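Local coordinates for protein enoyl-CoA hydratase (Mycolicibacterium smegmatis, PDB 7MCM) that probably adds water across the double bond of enoyl-CoA thioesters to give 3-hydroxyacyl-CoA, a step of fatty acid metabolism, at residues 14-19 and 203-208; 130-135 and 198-203; 137-142 and 186-191. One frame throughout, in Å; residues are numbered along the deposited sequence. Where two conformers were deposited one is given.

Contact 1. Residues 14-19 and 203-208; sequences GRVQTW and RLAERI
Val16 and Ala205 make the packed half of this contact, strand against helix. The valine straddles the alanine methyl with both of its branches: Val16 CG1 lies 3.9 Å from Ala205 CB and Val16 CG2 4.0 Å from the same carbon. With CG1 anti to the backbone N (chi1 -179°) and CG2 beside that N, the fork of the side chain opens toward the helix. Because the helix offers just a methyl here, the two backbones come close, with Val16 CA 6.9 Å from Ala205 CA. Both residues are buried and the join is wholly apolar.

One residue further along the helix the character changes. Glu206 starts off across the contact, then bends its carboxylate back toward the strand, so that OE2 stands 4.2 Å from Val16 CG2, a loose approach in an exposed position. A water does the polar work there: it accepts from Arg15 N at 3.0 Å and donates to Glu206 OE2 at 3.0 Å. That bridge ties the turn before the strand to the helix, which no direct hydrogen bond does between the two segments.

Away from the helix, Trp19 NE1 donates to Gln17 OE1 at 2.9 Å in an almost straight bond (171°), lying in the indole plane, and these two side chains pack on helix 33-48. Strand 16-21 is thus covered by helix 33-48 on one face and by helix 197-209 on the other, where Val16 also meets Ile56 and Ala205 meets Val54 of the adjacent strand 54-59.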
ATOM      1  N   GLY B  14      17.919 -25.795  25.409  1.00 56.87           N
ATOM      2  CA  GLY B  14      16.520 -25.654  25.779  1.00 51.59           C
ATOM      3  C   GLY B  14      15.682 -25.198  24.602  1.00 48.25           C
ATOM      4  O   GLY B  14      15.636 -25.881  23.575  1.00 56.93           O
ATOM      5  N   ARG B  15      15.047 -24.032  24.714  1.00 44.42           N
ATOM      6  CA  ARG B  15      14.266 -23.469  23.620  1.00 42.77           C
ATOM      7  C   ARG B  15      15.051 -22.457  22.793  1.00 44.33           C
ATOM      8  O   ARG B  15      14.472 -21.782  21.932  1.00 38.03           O
ATOM      9  CB  ARG B  15      12.988 -22.832  24.158  1.00 46.08           C
ATOM     10  CG  ARG B  15      12.307 -23.697  25.192  1.00 47.06           C
ATOM     11  CD  ARG B  15      10.924 -23.194  25.529  1.00 58.43           C
ATOM     12  NE  ARG B  15       9.950 -23.853  24.668  1.00 57.44           N
ATOM     13  CZ  ARG B  15       9.066 -24.750  25.083  1.00 67.22           C
ATOM     14  NH1 ARG B  15       8.986 -25.103  26.358  1.00 72.15           N
ATOM     15  NH2 ARG B  15       8.266 -25.332  24.193  1.00 66.79           N
ATOM     16  N   VAL B  16      16.354 -22.345  23.017  1.00 39.07           N
ATOM     17  CA  VAL B  16      17.188 -21.375  22.318  1.00 37.58           C
ATOM     18  C   VAL B  16      18.182 -22.130  21.453  1.00 41.22           C
ATOM     19  O   VAL B  16      18.946 -22.959  21.957  1.00 43.11           O
ATOM     20  CB  VAL B  16      17.916 -20.451  23.309  1.00 40.70           C
ATOM     21  CG1 VAL B  16      18.770 -19.422  22.558  1.00 38.12           C
ATOM     22  CG2 VAL B  16      16.909 -19.763  24.218  1.00 39.31           C
ATOM     23  N   GLN B  17      18.201 -21.816  20.161  1.00 37.66           N
ATOM     24  CA  GLN B  17      19.216 -22.325  19.250  1.00 42.99           C
ATOM     25  C   GLN B  17      20.210 -21.218  18.953  1.00 39.33           C
ATOM     26  O   GLN B  17      19.829 -20.055  18.793  1.00 36.17           O
ATOM     27  CB  GLN B  17      18.622 -22.814  17.926  1.00 40.34           C
ATOM     28  CG  GLN B  17      18.104 -24.212  17.924  1.00 49.86           C
ATOM     29  CD  GLN B  17      17.698 -24.665  16.537  1.00 48.98           C
ATOM     30  OE1 GLN B  17      17.669 -23.870  15.597  1.00 42.15           O
ATOM     31  NE2 GLN B  17      17.360 -25.942  16.406  1.00 47.68           N
ATOM     32  N   THR B  18      21.484 -21.577  18.874  1.00 37.72           N
ATOM     33  CA  THR B  18      22.498 -20.650  18.401  1.00 34.01           C
ATOM     34  C   THR B  18      22.980 -21.111  17.036  1.00 39.75           C
ATOM     35  O   THR B  18      23.320 -22.288  16.853  1.00 37.06           O
ATOM     36  CB  THR B  18      23.659 -20.548  19.386  1.00 39.53           C
ATOM     37  OG1 THR B  18      23.147 -20.160  20.660  1.00 40.69           O
ATOM     38  CG2 THR B  18      24.652 -19.487  18.923  1.00 36.62           C
ATOM     39  N   TRP B  19      22.968 -20.192  16.077  1.00 36.71           N
ATOM     40  CA  TRP B  19      23.503 -20.412  14.739  1.00 36.87           C
ATOM     41  C   TRP B  19      24.793 -19.614  14.635  1.00 35.87           C
ATOM     42  O   TRP B  19      24.774 -18.388  14.784  1.00 31.09           O
ATOM     43  CB  TRP B  19      22.520 -19.953  13.665  1.00 36.70           C
ATOM     44  CG  TRP B  19      21.168 -20.604  13.706  1.00 36.63           C
ATOM     45  CD1 TRP B  19      20.759 -21.619  14.524  1.00 40.31           C
ATOM     46  CD2 TRP B  19      20.046 -20.274  12.882  1.00 32.71           C
ATOM     47  NE1 TRP B  19      19.452 -21.947  14.249  1.00 36.17           N
ATOM     48  CE2 TRP B  19      18.993 -21.133  13.245  1.00 35.48           C
ATOM     49  CE3 TRP B  19      19.834 -19.333  11.863  1.00 35.16           C
ATOM     50  CZ2 TRP B  19      17.744 -21.086  12.623  1.00 37.36           C
ATOM     51  CZ3 TRP B  19      18.598 -19.285  11.251  1.00 35.84           C
ATOM     52  CH2 TRP B  19      17.563 -20.148  11.638  1.00 35.15           C
ATOM     53  N   ARG B 203      20.902 -14.116  27.953  1.00 35.65           N
ATOM     54  CA  ARG B 203      19.968 -13.497  28.893  1.00 38.53           C
ATOM     55  C   ARG B 203      18.777 -12.903  28.148  1.00 34.81           C
ATOM     56  O   ARG B 203      17.621 -13.127  28.521  1.00 36.40           O
ATOM     57  CB  ARG B 203      20.666 -12.420  29.724  1.00 37.98           C
ATOM     58  CG  ARG B 203      21.541 -12.954  30.824  1.00 45.89           C
ATOM     59  CD  ARG B 203      21.998 -11.835  31.747  1.00 49.02           C
ATOM     60  NE  ARG B 203      22.803 -10.844  31.035  1.00 49.42           N
ATOM     61  CZ  ARG B 203      24.127 -10.856  30.971  1.00 47.68           C
ATOM     62  NH1 ARG B 203      24.840 -11.812  31.550  1.00 53.57           N
ATOM     63  NH2 ARG B 203      24.755  -9.876  30.327  1.00 46.92           N
ATOM     64  N   LEU B 204      19.042 -12.178  27.058  1.00 32.83           N
ATOM     65  CA  LEU B 204      17.963 -11.605  26.259  1.00 34.38           C
ATOM     66  C   LEU B 204      17.072 -12.694  25.658  1.00 34.76           C
ATOM     67  O   LEU B 204      15.843 -12.580  25.678  1.00 30.44           O
ATOM     68  CB  LEU B 204      18.551 -10.713  25.161  1.00 32.72           C
ATOM     69  CG  LEU B 204      17.563 -10.004  24.228  1.00 34.32           C
ATOM     70  CD1 LEU B 204      16.588  -9.133  25.013  1.00 34.22           C
ATOM     71  CD2 LEU B 204      18.319  -9.169  23.162  1.00 31.51           C
ATOM     72  N   ALA B 205      17.682 -13.745  25.095  1.00 31.08           N
ATOM     73  CA  ALA B 205      16.918 -14.867  24.551  1.00 27.27           C
ATOM     74  C   ALA B 205      16.026 -15.515  25.610  1.00 32.33           C
ATOM     75  O   ALA B 205      14.884 -15.891  25.323  1.00 32.25           O
ATOM     76  CB  ALA B 205      17.877 -15.905  23.955  1.00 32.82           C
ATOM     77  N   GLU B 206      16.536 -15.674  26.834  1.00 32.42           N
ATOM     78  CA  GLU B 206      15.754 -16.295  27.903  1.00 35.09           C
ATOM     79  C   GLU B 206      14.580 -15.431  28.349  1.00 34.58           C
ATOM     80  O   GLU B 206      13.577 -15.965  28.841  1.00 34.73           O
ATOM     81  CB  GLU B 206      16.648 -16.625  29.094  1.00 35.60           C
ATOM     82  CG  GLU B 206      17.231 -18.039  29.014  1.00 50.20           C
ATOM     83  CD  GLU B 206      16.132 -19.105  29.031  1.00 63.64           C
ATOM     84  OE1 GLU B 206      15.066 -18.880  29.674  1.00 64.16           O
ATOM     85  OE2 GLU B 206      16.329 -20.160  28.389  1.00 69.30           O
ATOM     86  N   ARG B 207      14.686 -14.107  28.213  1.00 32.03           N
ATOM     87  CA  ARG B 207      13.537 -13.256  28.527  1.00 41.31           C
ATOM     88  C   ARG B 207      12.388 -13.486  27.549  1.00 37.70           C
ATOM     89  O   ARG B 207      11.226 -13.226  27.888  1.00 36.14           O
ATOM     90  CB  ARG B 207      13.940 -11.779  28.527  1.00 35.32           C
ATOM     91  CG  ARG B 207      14.813 -11.305  29.694  1.00 32.76           C
ATOM     92  CD  ARG B 207      15.314  -9.856  29.386  1.00 43.40           C
ATOM     93  NE  ARG B 207      14.203  -8.943  29.140  1.00 42.61           N
ATOM     94  CZ  ARG B 207      14.284  -7.788  28.493  1.00 41.38           C
ATOM     95  NH1 ARG B 207      15.423  -7.360  27.980  1.00 36.24           N
ATOM     96  NH2 ARG B 207      13.191  -7.039  28.362  1.00 41.98           N
ATOM     97  N   ILE B 208      12.697 -13.940  26.338  1.00 27.45           N
ATOM     98  CA  ILE B 208      11.689 -14.362  25.369  1.00 28.62           C
ATOM     99  C   ILE B 208      11.277 -15.807  25.591  1.00 33.86           C
ATOM    100  O   ILE B 208      10.086 -16.120  25.656  1.00 32.18           O
ATOM    101  CB  ILE B 208      12.224 -14.169  23.939  1.00 28.46           C
ATOM    102  CG1 ILE B 208      12.516 -12.695  23.666  1.00 30.14           C
ATOM    103  CG2 ILE B 208      11.266 -14.766  22.911  1.00 27.95           C
ATOM    104  CD1 ILE B 208      13.219 -12.473  22.336  1.00 24.50           C
TER
HETATM  105  O   HOH W   1      14.712 -22.325  27.153  1.00 47.63           O

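Contact 2. Residues 130-135 and 198-203; sequences LRIAAE and LPAAHR
Ile132 points its CD1 straight at the backbone of Ala200 and Ala201, a helix-on-sheet contact within the crotonase fold: strand 130-134 of the main sheet packs against helix 197-209. The isoleucine works end-on. CG1 sits between the backbone N and the carbonyl carbon (chi1 64°), and the extended second torsion (177°) then carries CD1 out toward the helix.

Two alanine methyls receive it from different directions. Ala200 CB heads toward the strand and stays at 4.2 Å from Ile132 CD1; Ala201 CB leaves the helix more across the contact and approaches Ile132 CD1 to 3.8 Å. Between such small side chains the methyl reaches the peptide itself. No polar bond crosses, and all three touching residues are buried, so between these segments the contact is purely van der Waals, with Ile132 CA 7.3 Å from Ala201 CA. Leu192 of the neighbouring strand extends the apolar patch beside Ile132 and Ala200, while Ile56 does so beside Ala201.

Arg131, one residue before Ile132, leaves on the face turned from the helix. Its NE bonds to Leu187 O and its NH1 to Ala125 O and Cys128 O, so several carbonyls fix the guanidinium group, and Ala165 of a second subunit packs on the same side chain.

On the helix, His202 N bonds to Leu198 O at 2.9 Å, in a regular helical turn that includes both alanines. The tightest approach is that of Ile132 CD1 to Ala201 N, 3.6 Å, with Ala201 CA equally near.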
ATOM      1  N   LEU B 130      16.417  -8.236  16.662  1.00 31.42           N
ATOM      2  CA  LEU B 130      17.100  -7.496  17.715  1.00 34.91           C
ATOM      3  C   LEU B 130      18.585  -7.605  17.450  1.00 32.32           C
ATOM      4  O   LEU B 130      19.047  -8.656  17.006  1.00 28.33           O
ATOM      5  CB  LEU B 130      16.807  -8.070  19.119  1.00 34.97           C
ATOM      6  CG  LEU B 130      15.382  -7.968  19.637  1.00 40.97           C
ATOM      7  CD1 LEU B 130      15.237  -8.646  20.971  1.00 41.26           C
ATOM      8  CD2 LEU B 130      15.084  -6.500  19.775  1.00 47.79           C
ATOM      9  N   ARG B 131      19.331  -6.533  17.726  1.00 30.89           N
ATOM     10  CA  ARG B 131      20.782  -6.560  17.612  1.00 31.52           C
ATOM     11  C   ARG B 131      21.418  -6.133  18.921  1.00 30.75           C
ATOM     12  O   ARG B 131      20.982  -5.162  19.544  1.00 30.32           O
ATOM     13  CB  ARG B 131      21.288  -5.642  16.509  1.00 29.55           C
ATOM     14  CG  ARG B 131      21.157  -6.188  15.112  1.00 31.10           C
ATOM     15  CD  ARG B 131      20.986  -5.025  14.124  1.00 32.85           C
ATOM     16  NE  ARG B 131      19.767  -4.275  14.394  1.00 31.39           N
ATOM     17  CZ  ARG B 131      18.559  -4.723  14.089  1.00 32.64           C
ATOM     18  NH1 ARG B 131      18.390  -5.914  13.525  1.00 32.63           N
ATOM     19  NH2 ARG B 131      17.499  -3.965  14.350  1.00 25.24           N
ATOM     20  N   ILE B 132      22.445  -6.875  19.336  1.00 29.25           N
ATOM     21  CA  ILE B 132      23.385  -6.436  20.354  1.00 26.88           C
ATOM     22  C   ILE B 132      24.779  -6.679  19.792  1.00 30.55           C
ATOM     23  O   ILE B 132      24.968  -7.501  18.891  1.00 30.24           O
ATOM     24  CB  ILE B 132      23.189  -7.171  21.700  1.00 32.80           C
ATOM     25  CG1 ILE B 132      23.472  -8.652  21.538  1.00 29.01           C
ATOM     26  CG2 ILE B 132      21.769  -7.012  22.211  1.00 33.09           C
ATOM     27  CD1 ILE B 132      23.366  -9.428  22.847  1.00 31.47           C
ATOM     28  N   ALA B 133      25.767  -5.962  20.336  1.00 30.53           N
ATOM     29  CA  ALA B 133      27.094  -5.955  19.730  1.00 32.24           C
ATOM     30  C   ALA B 133      28.188  -6.003  20.779  1.00 29.59           C
ATOM     31  O   ALA B 133      28.032  -5.495  21.894  1.00 32.14           O
ATOM     32  CB  ALA B 133      27.318  -4.713  18.845  1.00 31.58           C
ATOM     33  N   ALA B 134      29.306  -6.624  20.395  1.00 32.29           N
ATOM     34  CA  ALA B 134      30.563  -6.530  21.126  1.00 37.56           C
ATOM     35  C   ALA B 134      31.217  -5.177  20.875  1.00 33.62           C
ATOM     36  O   ALA B 134      30.998  -4.544  19.841  1.00 36.52           O
ATOM     37  CB  ALA B 134      31.535  -7.636  20.698  1.00 35.00           C
ATOM     38  N   GLU B 135      32.058  -4.756  21.831  1.00 35.50           N
ATOM     39  CA  GLU B 135      32.755  -3.481  21.691  0.56 39.65           C
ATOM     40  C   GLU B 135      33.642  -3.442  20.452  1.00 43.53           C
ATOM     41  O   GLU B 135      33.918  -2.356  19.934  1.00 39.65           O
ATOM     42  CB  GLU B 135      33.585  -3.185  22.950  0.56 41.07           C
ATOM     43  CG  GLU B 135      32.727  -2.886  24.185  0.56 42.96           C
ATOM     44  CD  GLU B 135      33.537  -2.558  25.427  0.56 46.58           C
ATOM     45  OE1 GLU B 135      34.770  -2.757  25.416  0.56 52.96           O
ATOM     46  OE2 GLU B 135      32.938  -2.096  26.420  0.56 46.85           O
ATOM     47  N   LEU B 198      27.926 -13.070  24.263  1.00 38.00           N
ATOM     48  CA  LEU B 198      27.082 -14.260  24.200  1.00 38.99           C
ATOM     49  C   LEU B 198      26.315 -14.482  25.508  1.00 36.98           C
ATOM     50  O   LEU B 198      25.131 -14.825  25.446  1.00 40.59           O
ATOM     51  CB  LEU B 198      27.915 -15.494  23.831  1.00 40.94           C
ATOM     52  CG  LEU B 198      28.234 -15.565  22.332  1.00 45.85           C
ATOM     53  CD1 LEU B 198      29.168 -16.726  22.043  1.00 50.79           C
ATOM     54  CD2 LEU B 198      26.969 -15.695  21.516  1.00 49.62           C
ATOM     55  N   PRO B 199      26.923 -14.318  26.702  1.00 40.07           N
ATOM     56  CA  PRO B 199      26.097 -14.291  27.923  1.00 41.68           C
ATOM     57  C   PRO B 199      24.946 -13.298  27.868  1.00 41.15           C
ATOM     58  O   PRO B 199      23.840 -13.616  28.320  1.00 41.66           O
ATOM     59  CB  PRO B 199      27.112 -13.925  29.010  1.00 46.04           C
ATOM     60  CG  PRO B 199      28.364 -14.545  28.545  1.00 47.67           C
ATOM     61  CD  PRO B 199      28.360 -14.380  27.040  1.00 43.33           C
ATOM     62  N   ALA B 200      25.165 -12.102  27.317  1.00 37.28           N
ATOM     63  CA  ALA B 200      24.066 -11.147  27.206  1.00 37.81           C
ATOM     64  C   ALA B 200      23.031 -11.606  26.189  1.00 35.52           C
ATOM     65  O   ALA B 200      21.825 -11.404  26.387  1.00 36.74           O
ATOM     66  CB  ALA B 200      24.596  -9.770  26.821  1.00 38.70           C
ATOM     67  N   ALA B 201      23.479 -12.204  25.088  1.00 36.54           N
ATOM     68  CA  ALA B 201      22.533 -12.686  24.088  1.00 35.35           C
ATOM     69  C   ALA B 201      21.644 -13.774  24.670  1.00 33.28           C
ATOM     70  O   ALA B 201      20.435 -13.810  24.405  1.00 30.10           O
ATOM     71  CB  ALA B 201      23.278 -13.204  22.861  1.00 31.03           C
ATOM     72  N   HIS B 202      22.218 -14.648  25.499  1.00 34.50           N
ATOM     73  CA  HIS B 202      21.416 -15.689  26.130  1.00 33.44           C
ATOM     74  C   HIS B 202      20.472 -15.123  27.187  1.00 35.90           C
ATOM     75  O   HIS B 202      19.356 -15.626  27.346  1.00 36.74           O
ATOM     76  CB  HIS B 202      22.319 -16.764  26.730  1.00 39.34           C
ATOM     77  CG  HIS B 202      22.825 -17.738  25.717  1.00 42.45           C
ATOM     78  ND1 HIS B 202      22.051 -18.773  25.236  1.00 41.63           N
ATOM     79  CD2 HIS B 202      24.006 -17.813  25.063  1.00 41.33           C
ATOM     80  CE1 HIS B 202      22.747 -19.462  24.349  1.00 48.18           C
ATOM     81  NE2 HIS B 202      23.934 -18.896  24.222  1.00 48.09           N
ATOM     82  N   ARG B 203      20.902 -14.116  27.953  1.00 35.65           N
ATOM     83  CA  ARG B 203      19.968 -13.497  28.893  1.00 38.53           C
ATOM     84  C   ARG B 203      18.777 -12.903  28.148  1.00 34.81           C
ATOM     85  O   ARG B 203      17.621 -13.127  28.521  1.00 36.40           O
ATOM     86  CB  ARG B 203      20.666 -12.420  29.724  1.00 37.98           C
ATOM     87  CG  ARG B 203      21.541 -12.954  30.824  1.00 45.89           C
ATOM     88  CD  ARG B 203      21.998 -11.835  31.747  1.00 49.02           C
ATOM     89  NE  ARG B 203      22.803 -10.844  31.035  1.00 49.42           N
ATOM     90  CZ  ARG B 203      24.127 -10.856  30.971  1.00 47.68           C
ATOM     91  NH1 ARG B 203      24.840 -11.812  31.550  1.00 53.57           N
ATOM     92  NH2 ARG B 203      24.755  -9.876  30.327  1.00 46.92           N
TER

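Contact 3. Residues 137-142 and 186-191; sequences AFFAES and GLVNEV
The phenyl ring of Phe139 carries Leu187 over one face and Val188 near its far end. Leu187 CD2 is the atom on the face: it stands 4.0 Å from the centroid of the Phe139 ring and 22° off the ring normal, a CH-pi contact, displaced from the centre toward the rim. Its nearest ring atom is Phe139 CG, at 3.8 Å. The approach of Val188 is oblique: its CG1 lies 3.6 Å from Phe139 CZ and 3.9 Å from Phe139 CE1. One residue therefore covers the root of the ring and the next one touches its end, so that two successive side chains of the loop grip one aromatic group.

The torsions explain the reach. Phe139 CG is anti to the carbonyl carbon (chi1 -58°), which sends the ring toward the loop, and Leu187 CG is anti to its backbone N (chi1 -175°), which brings the leucine alongside, running in the opposite sense to the phenylalanine. All three residues are buried and nothing polar crosses, so contact between carbon atoms alone joins the segments.

Gly186 ends helix 179-185 in a Schellman motif, with positive phi, and Leu187 and Val188 follow directly, both pointing toward Phe139. Ala182 of that helix touches both Phe139 and Leu187, and Ala117 of strand 116-118 also touches the Phe139 side chain. Val188 also rests on Arg131 and Ala133 of strand 130-134. The ring thus lies between the small sheet, to which strand 138-140 belongs, and the loop leading to the edge strand 191-192 of the main sheet, an interior packing of two sheets and surrounding helices that belongs to the crotonase fold.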
ATOM      1  N   ALA B 137      32.783  -4.787  17.560  1.00 36.60           N
ATOM      2  CA  ALA B 137      31.973  -4.863  16.359  1.00 38.34           C
ATOM      3  C   ALA B 137      31.941  -3.521  15.636  1.00 34.82           C
ATOM      4  O   ALA B 137      32.127  -2.454  16.230  1.00 36.30           O
ATOM      5  CB  ALA B 137      30.546  -5.287  16.695  1.00 33.82           C
ATOM      6  N   PHE B 138      31.684  -3.587  14.332  1.00 31.61           N
ATOM      7  CA  PHE B 138      31.362  -2.404  13.554  1.00 28.52           C
ATOM      8  C   PHE B 138      30.541  -2.827  12.348  1.00 31.92           C
ATOM      9  O   PHE B 138      30.498  -4.005  11.979  1.00 32.59           O
ATOM     10  CB  PHE B 138      32.611  -1.620  13.132  1.00 31.22           C
ATOM     11  CG  PHE B 138      33.524  -2.358  12.209  1.00 35.99           C
ATOM     12  CD1 PHE B 138      33.342  -2.286  10.835  1.00 37.16           C
ATOM     13  CD2 PHE B 138      34.580  -3.098  12.709  1.00 43.31           C
ATOM     14  CE1 PHE B 138      34.192  -2.952   9.973  1.00 38.32           C
ATOM     15  CE2 PHE B 138      35.449  -3.770  11.852  1.00 46.87           C
ATOM     16  CZ  PHE B 138      35.255  -3.690  10.480  1.00 42.79           C
ATOM     17  N   PHE B 139      29.865  -1.846  11.755  1.00 27.01           N
ATOM     18  CA  PHE B 139      28.954  -2.059  10.645  1.00 27.93           C
ATOM     19  C   PHE B 139      29.386  -1.197   9.467  1.00 33.70           C
ATOM     20  O   PHE B 139      29.877  -0.078   9.647  1.00 29.11           O
ATOM     21  CB  PHE B 139      27.506  -1.711  11.035  1.00 26.01           C
ATOM     22  CG  PHE B 139      26.992  -2.488  12.212  1.00 26.30           C
ATOM     23  CD1 PHE B 139      27.361  -2.136  13.505  1.00 29.39           C
ATOM     24  CD2 PHE B 139      26.148  -3.576  12.030  1.00 29.59           C
ATOM     25  CE1 PHE B 139      26.901  -2.864  14.605  1.00 28.85           C
ATOM     26  CE2 PHE B 139      25.677  -4.296  13.119  1.00 32.51           C
ATOM     27  CZ  PHE B 139      26.056  -3.935  14.409  1.00 29.03           C
ATOM     28  N   ALA B 140      29.225  -1.727   8.263  1.00 29.60           N
ATOM     29  CA  ALA B 140      29.531  -0.953   7.067  1.00 29.82           C
ATOM     30  C   ALA B 140      28.620  -1.420   5.948  1.00 30.27           C
ATOM     31  O   ALA B 140      28.669  -2.589   5.543  1.00 28.18           O
ATOM     32  CB  ALA B 140      31.003  -1.081   6.657  1.00 31.46           C
ATOM     33  N   GLU B 141      27.777  -0.506   5.483  1.00 26.04           N
ATOM     34  CA  GLU B 141      27.010  -0.662   4.253  1.00 28.83           C
ATOM     35  C   GLU B 141      27.936  -0.281   3.097  1.00 32.48           C
ATOM     36  O   GLU B 141      27.799   0.763   2.462  1.00 31.75           O
ATOM     37  CB  GLU B 141      25.763   0.219   4.310  1.00 30.75           C
ATOM     38  CG  GLU B 141      24.683  -0.097   3.295  1.00 34.21           C
ATOM     39  CD  GLU B 141      23.903  -1.362   3.662  1.00 37.90           C
ATOM     40  OE1 GLU B 141      24.542  -2.408   3.848  1.00 38.99           O
ATOM     41  OE2 GLU B 141      22.656  -1.314   3.721  1.00 44.49           O
ATOM     42  N   SER B 142      28.920  -1.152   2.852  1.00 31.96           N
ATOM     43  CA  SER B 142      30.110  -0.786   2.080  1.00 31.75           C
ATOM     44  C   SER B 142      29.901  -0.790   0.571  1.00 30.92           C
ATOM     45  O   SER B 142      30.808  -0.363  -0.155  1.00 30.14           O
ATOM     46  CB  SER B 142      31.251  -1.744   2.415  1.00 32.05           C
ATOM     47  OG  SER B 142      30.872  -3.080   2.127  1.00 33.85           O
ATOM     48  N   GLY B 186      20.738   3.557  17.680  1.00 39.74           N
ATOM     49  CA  GLY B 186      19.716   2.534  17.762  1.00 37.86           C
ATOM     50  C   GLY B 186      19.917   1.385  16.801  1.00 32.90           C
ATOM     51  O   GLY B 186      19.011   0.555  16.649  1.00 36.35           O
ATOM     52  N   LEU B 187      21.060   1.326  16.119  1.00 31.16           N
ATOM     53  CA  LEU B 187      21.352   0.163  15.287  1.00 32.26           C
ATOM     54  C   LEU B 187      21.456  -1.101  16.140  1.00 33.83           C
ATOM     55  O   LEU B 187      21.031  -2.180  15.708  1.00 32.31           O
ATOM     56  CB  LEU B 187      22.632   0.407  14.492  1.00 29.49           C
ATOM     57  CG  LEU B 187      23.117  -0.607  13.451  1.00 31.62           C
ATOM     58  CD1 LEU B 187      21.962  -1.088  12.582  1.00 31.73           C
ATOM     59  CD2 LEU B 187      24.202   0.027  12.581  1.00 32.48           C
ATOM     60  N   VAL B 188      21.979  -0.980  17.366  1.00 35.99           N
ATOM     61  CA  VAL B 188      22.005  -2.061  18.344  1.00 29.53           C
ATOM     62  C   VAL B 188      21.408  -1.553  19.655  1.00 35.40           C
ATOM     63  O   VAL B 188      21.379  -0.350  19.932  1.00 34.25           O
ATOM     64  CB  VAL B 188      23.428  -2.609  18.599  1.00 28.27           C
ATOM     65  CG1 VAL B 188      24.090  -3.048  17.303  1.00 30.93           C
ATOM     66  CG2 VAL B 188      24.279  -1.570  19.325  1.00 30.24           C
ATOM     67  N   ASN B 189      20.923  -2.500  20.465  1.00 32.58           N
ATOM     68  CA  ASN B 189      20.273  -2.195  21.736  1.00 37.46           C
ATOM     69  C   ASN B 189      21.242  -2.156  22.906  1.00 39.00           C
ATOM     70  O   ASN B 189      20.950  -1.511  23.918  1.00 37.02           O
ATOM     71  CB  ASN B 189      19.190  -3.234  22.043  1.00 39.61           C
ATOM     72  CG  ASN B 189      17.962  -3.088  21.164  1.00 46.04           C
ATOM     73  OD1 ASN B 189      17.919  -2.246  20.269  1.00 45.32           O
ATOM     74  ND2 ASN B 189      16.949  -3.925  21.416  1.00 50.41           N
ATOM     75  N   GLU B 190      22.365  -2.863  22.822  1.00 35.82           N
ATOM     76  CA  GLU B 190      23.359  -2.784  23.878  0.54 38.90           C
ATOM     77  C   GLU B 190      24.712  -3.198  23.318  1.00 38.95           C
ATOM     78  O   GLU B 190      24.813  -3.923  22.322  1.00 35.96           O
ATOM     79  CB  GLU B 190      22.981  -3.632  25.107  0.54 39.48           C
ATOM     80  CG  GLU B 190      22.651  -5.073  24.827  0.54 40.27           C
ATOM     81  CD  GLU B 190      22.179  -5.849  26.064  0.54 42.22           C
ATOM     82  OE1 GLU B 190      22.572  -5.483  27.195  0.54 46.44           O
ATOM     83  OE2 GLU B 190      21.421  -6.833  25.902  0.54 33.34           O
ATOM     84  N   VAL B 191      25.758  -2.669  23.947  1.00 37.40           N
ATOM     85  CA  VAL B 191      27.139  -2.953  23.580  1.00 38.38           C
ATOM     86  C   VAL B 191      27.797  -3.606  24.780  1.00 41.48           C
ATOM     87  O   VAL B 191      27.739  -3.068  25.892  1.00 39.37           O
ATOM     88  CB  VAL B 191      27.896  -1.679  23.156  1.00 39.35           C
ATOM     89  CG1 VAL B 191      29.380  -1.973  22.953  1.00 38.80           C
ATOM     90  CG2 VAL B 191      27.279  -1.092  21.900  1.00 32.40           C
TER

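From the N terminus, the chain enters contact 1 at residues 14-19, on the second strand of the main sheet, and closes that loop only at 203-208, so contact 1 spans the other two. Contact 2 opens at 130-135 and closes at 198-203, just before contact 1 does and on the same helix, 197-209; the segments share Arg203. Contact 3, from 137-142 to 186-191, is innermost, so the loops nest and none cross. Helix 197-209 thus spans the main sheet from strand 16-21 to strand 130-134, while the 186-191 loop pairs with strand 130-134 through Arg131 O and Asn189 N and connects it to the small sheet.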